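Local coordinates for protein mariner Mos1 transposase (Drosophila mauritiana, PDB 4MDB) that mediates cut-and-paste transposition of the Mos1 element, cutting and joining DNA with two divalent metal ions bound in its RNase H-like catalytic domain, at residues V75-S80 with Y165-S170. The protein carries 1 engineered substitution. Residues are numbered along the deposited sequence; the frame is centred on the assembly and turned at random.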
loop_
_atom_site.group_PDB
_atom_site.type_symbol
_atom_site.label_atom_id
_atom_site.label_comp_id
_atom_site.label_asym_id
_atom_site.label_seq_id
_atom_site.Cartn_x
_atom_site.Cartn_y
_atom_site.Cartn_z
ATOM N N VAL A 75 -5.197 -3.902 2.611
ATOM C CA VAL A 75 -4.100 -4.869 2.710
ATOM C C VAL A 75 -2.784 -4.137 2.859
ATOM O O VAL A 75 -2.557 -3.094 2.251
ATOM C CB VAL A 75 -4.096 -5.807 1.451
ATOM C CG1 VAL A 75 -4.030 -4.989 0.156
ATOM C CG2 VAL A 75 -2.930 -6.750 1.416
ATOM N N TRP A 76 -1.877 -4.799 3.546
ATOM C CA TRP A 76 -0.521 -4.298 3.818
ATOM C C TRP A 76 0.486 -5.397 3.536
ATOM O O TRP A 76 0.247 -6.534 3.866
ATOM C CB TRP A 76 -0.337 -3.761 5.231
ATOM C CG TRP A 76 -1.250 -2.661 5.581
ATOM C CD1 TRP A 76 -1.001 -1.322 5.443
ATOM C CD2 TRP A 76 -2.625 -2.757 5.995
ATOM N NE1 TRP A 76 -2.105 -0.576 5.799
ATOM C CE2 TRP A 76 -3.095 -1.452 6.178
ATOM C CE3 TRP A 76 -3.477 -3.844 6.327
ATOM C CZ2 TRP A 76 -4.411 -1.182 6.581
ATOM C CZ3 TRP A 76 -4.784 -3.570 6.709
ATOM C CH2 TRP A 76 -5.213 -2.256 6.837
ATOM N N TRP A 77 1.617 -5.011 2.948
ATOM C CA TRP A 77 2.588 -5.961 2.430
ATOM C C TRP A 77 3.963 -5.383 2.313
ATOM O O TRP A 77 4.130 -4.172 2.398
ATOM C CB TRP A 77 2.133 -6.548 1.125
ATOM C CG TRP A 77 1.947 -5.535 -0.008
ATOM C CD1 TRP A 77 0.941 -4.637 -0.115
ATOM C CD2 TRP A 77 2.787 -5.341 -1.157
ATOM N NE1 TRP A 77 1.081 -3.907 -1.278
ATOM C CE2 TRP A 77 2.185 -4.332 -1.952
ATOM C CE3 TRP A 77 3.941 -5.944 -1.625
ATOM C CZ2 TRP A 77 2.768 -3.893 -3.164
ATOM C CZ3 TRP A 77 4.475 -5.569 -2.824
ATOM C CH2 TRP A 77 3.895 -4.539 -3.597
ATOM N N ASP A 78 4.964 -6.247 2.158
ATOM C CA ASP A 78 6.321 -5.842 1.931
ATOM C C ASP A 78 6.981 -6.775 0.930
ATOM O O ASP A 78 6.303 -7.525 0.238
ATOM C CB ASP A 78 7.049 -5.701 3.267
ATOM C CG ASP A 78 7.357 -7.092 3.930
ATOM O OD1 ASP A 78 7.013 -8.112 3.332
ATOM O OD2 ASP A 78 8.104 -7.110 4.934
ATOM N N GLN A 79 8.303 -6.703 0.800
ATOM C CA GLN A 79 8.966 -7.402 -0.263
ATOM C C GLN A 79 8.930 -8.906 -0.011
ATOM O O GLN A 79 9.284 -9.643 -0.943
ATOM C CB GLN A 79 10.428 -6.938 -0.379
ATOM C CG GLN A 79 11.222 -7.232 0.838
ATOM C CD GLN A 79 12.690 -6.985 0.603
ATOM O OE1 GLN A 79 13.069 -5.898 0.193
ATOM N NE2 GLN A 79 13.519 -7.975 0.890
ATOM N N SER A 80 8.468 -9.350 1.154
ATOM C CA SER A 80 8.411 -10.773 1.520
ATOM C C SER A 80 7.025 -11.365 1.360
ATOM O O SER A 80 6.867 -12.571 1.497
ATOM C CB SER A 80 8.903 -10.968 2.933
ATOM O OG SER A 80 10.285 -10.573 2.989
ATOM N N TYR A 165 0.210 0.082 -8.593
ATOM C CA TYR A 165 0.831 -0.304 -9.869
ATOM C C TYR A 165 1.304 -1.731 -9.995
ATOM O O TYR A 165 1.458 -2.228 -11.121
ATOM C CB TYR A 165 2.011 0.623 -10.175
ATOM C CG TYR A 165 3.270 0.493 -9.287
ATOM C CD1 TYR A 165 4.110 -0.604 -9.370
ATOM C CD2 TYR A 165 3.622 1.490 -8.386
ATOM C CE1 TYR A 165 5.226 -0.730 -8.584
ATOM C CE2 TYR A 165 4.754 1.396 -7.624
ATOM C CZ TYR A 165 5.572 0.282 -7.691
ATOM O OH TYR A 165 6.743 0.095 -6.950
ATOM N N HIS A 166 1.446 -2.427 -8.868
ATOM C CA HIS A 166 1.848 -3.798 -8.827
ATOM C C HIS A 166 0.784 -4.750 -8.310
ATOM O O HIS A 166 0.324 -5.598 -9.046
ATOM C CB HIS A 166 3.150 -3.940 -8.048
ATOM C CG HIS A 166 3.796 -5.254 -8.199
ATOM N ND1 HIS A 166 4.492 -5.618 -9.319
ATOM C CD2 HIS A 166 3.827 -6.335 -7.366
ATOM C CE1 HIS A 166 4.976 -6.838 -9.170
ATOM N NE2 HIS A 166 4.543 -7.316 -8.020
ATOM N N LEU A 167 0.408 -4.646 -7.050
ATOM C CA LEU A 167 -0.408 -5.661 -6.400
ATOM C C LEU A 167 -1.813 -5.700 -6.972
ATOM O O LEU A 167 -2.267 -6.775 -7.458
ATOM C CB LEU A 167 -0.446 -5.418 -4.885
ATOM C CG LEU A 167 -1.273 -6.487 -4.144
ATOM C CD1 LEU A 167 -0.515 -7.782 -4.154
ATOM C CD2 LEU A 167 -1.498 -6.077 -2.711
ATOM N N PHE A 168 -2.499 -4.582 -6.945
ATOM C CA PHE A 168 -3.918 -4.497 -7.420
ATOM C C PHE A 168 -3.968 -4.543 -8.952
ATOM O O PHE A 168 -4.951 -5.022 -9.490
ATOM C CB PHE A 168 -4.567 -3.251 -6.945
ATOM C CG PHE A 168 -4.828 -3.189 -5.446
ATOM C CD1 PHE A 168 -4.931 -4.369 -4.621
ATOM C CD2 PHE A 168 -4.933 -1.989 -4.846
ATOM C CE1 PHE A 168 -5.166 -4.248 -3.291
ATOM C CE2 PHE A 168 -5.147 -1.862 -3.500
ATOM C CZ PHE A 168 -5.290 -3.029 -2.697
ATOM N N ALA A 169 -2.933 -4.115 -9.655
ATOM C CA ALA A 169 -2.806 -4.245 -11.126
ATOM C C ALA A 169 -2.898 -5.731 -11.509
ATOM O O ALA A 169 -3.757 -6.141 -12.298
ATOM C CB ALA A 169 -1.501 -3.649 -11.604
ATOM N N SER A 170 -2.115 -6.562 -10.847
ATOM C CA SER A 170 -2.135 -8.044 -11.058
ATOM C C SER A 170 -3.462 -8.621 -10.607
ATOM O O SER A 170 -4.063 -9.448 -11.316
ATOM C CB SER A 170 -1.047 -8.697 -10.224
ATOM O OG SER A 170 -0.925 -10.056 -10.560
#
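L167 lies over one face of the W77 indole, a worked example of how a helix carrying an active-site carboxylate is seated on the central sheet of an RNase H-like fold. The contact is a CH-pi one: CD2 of L167 stands 4.0 Å from the centroid of the five-membered ring of W77, 26° off the ring normal. Its CB lies beside the CE2-CZ2 bond, 4.0 Å from W77 CZ2, and the leucine and the indole run alongside each other, pointing in opposite directions. The extended chi1 of L167 (-179°), with CG opposite the backbone nitrogen, carries CD2 out to the pyrrole part of the indole. A hydrogen bond from W77 NE1 to OG of S163 satisfies this buried N-H and should help fix the indole's rotation. At the far end of the indole, the H166 side chain crosses that of W77 at about a right angle, CD2 of H166 lying 4.2 Å from CH2 of W77, while ND1 of H166 is hydrogen-bonded to K208. Two residues earlier on the strand, CG1 of V75 touches both L167 and F168, 4.0 Å from L167 CD2 and 3.7 Å from F168 CZ. The F168 side chain also lies close to D36 and D164, which bind magnesium, so this apolar layer adjoins the metal site. Strand 69-78 runs antiparallel to strand 32-42, which carries D36, and the N-to-C directions of segments 75-78 and 165-170 differ by 125°. Helix 199-207 packs on W77 through Y202 and I206; helix 183-196 also borders the contact, with F194 against V75 and W193 against L167.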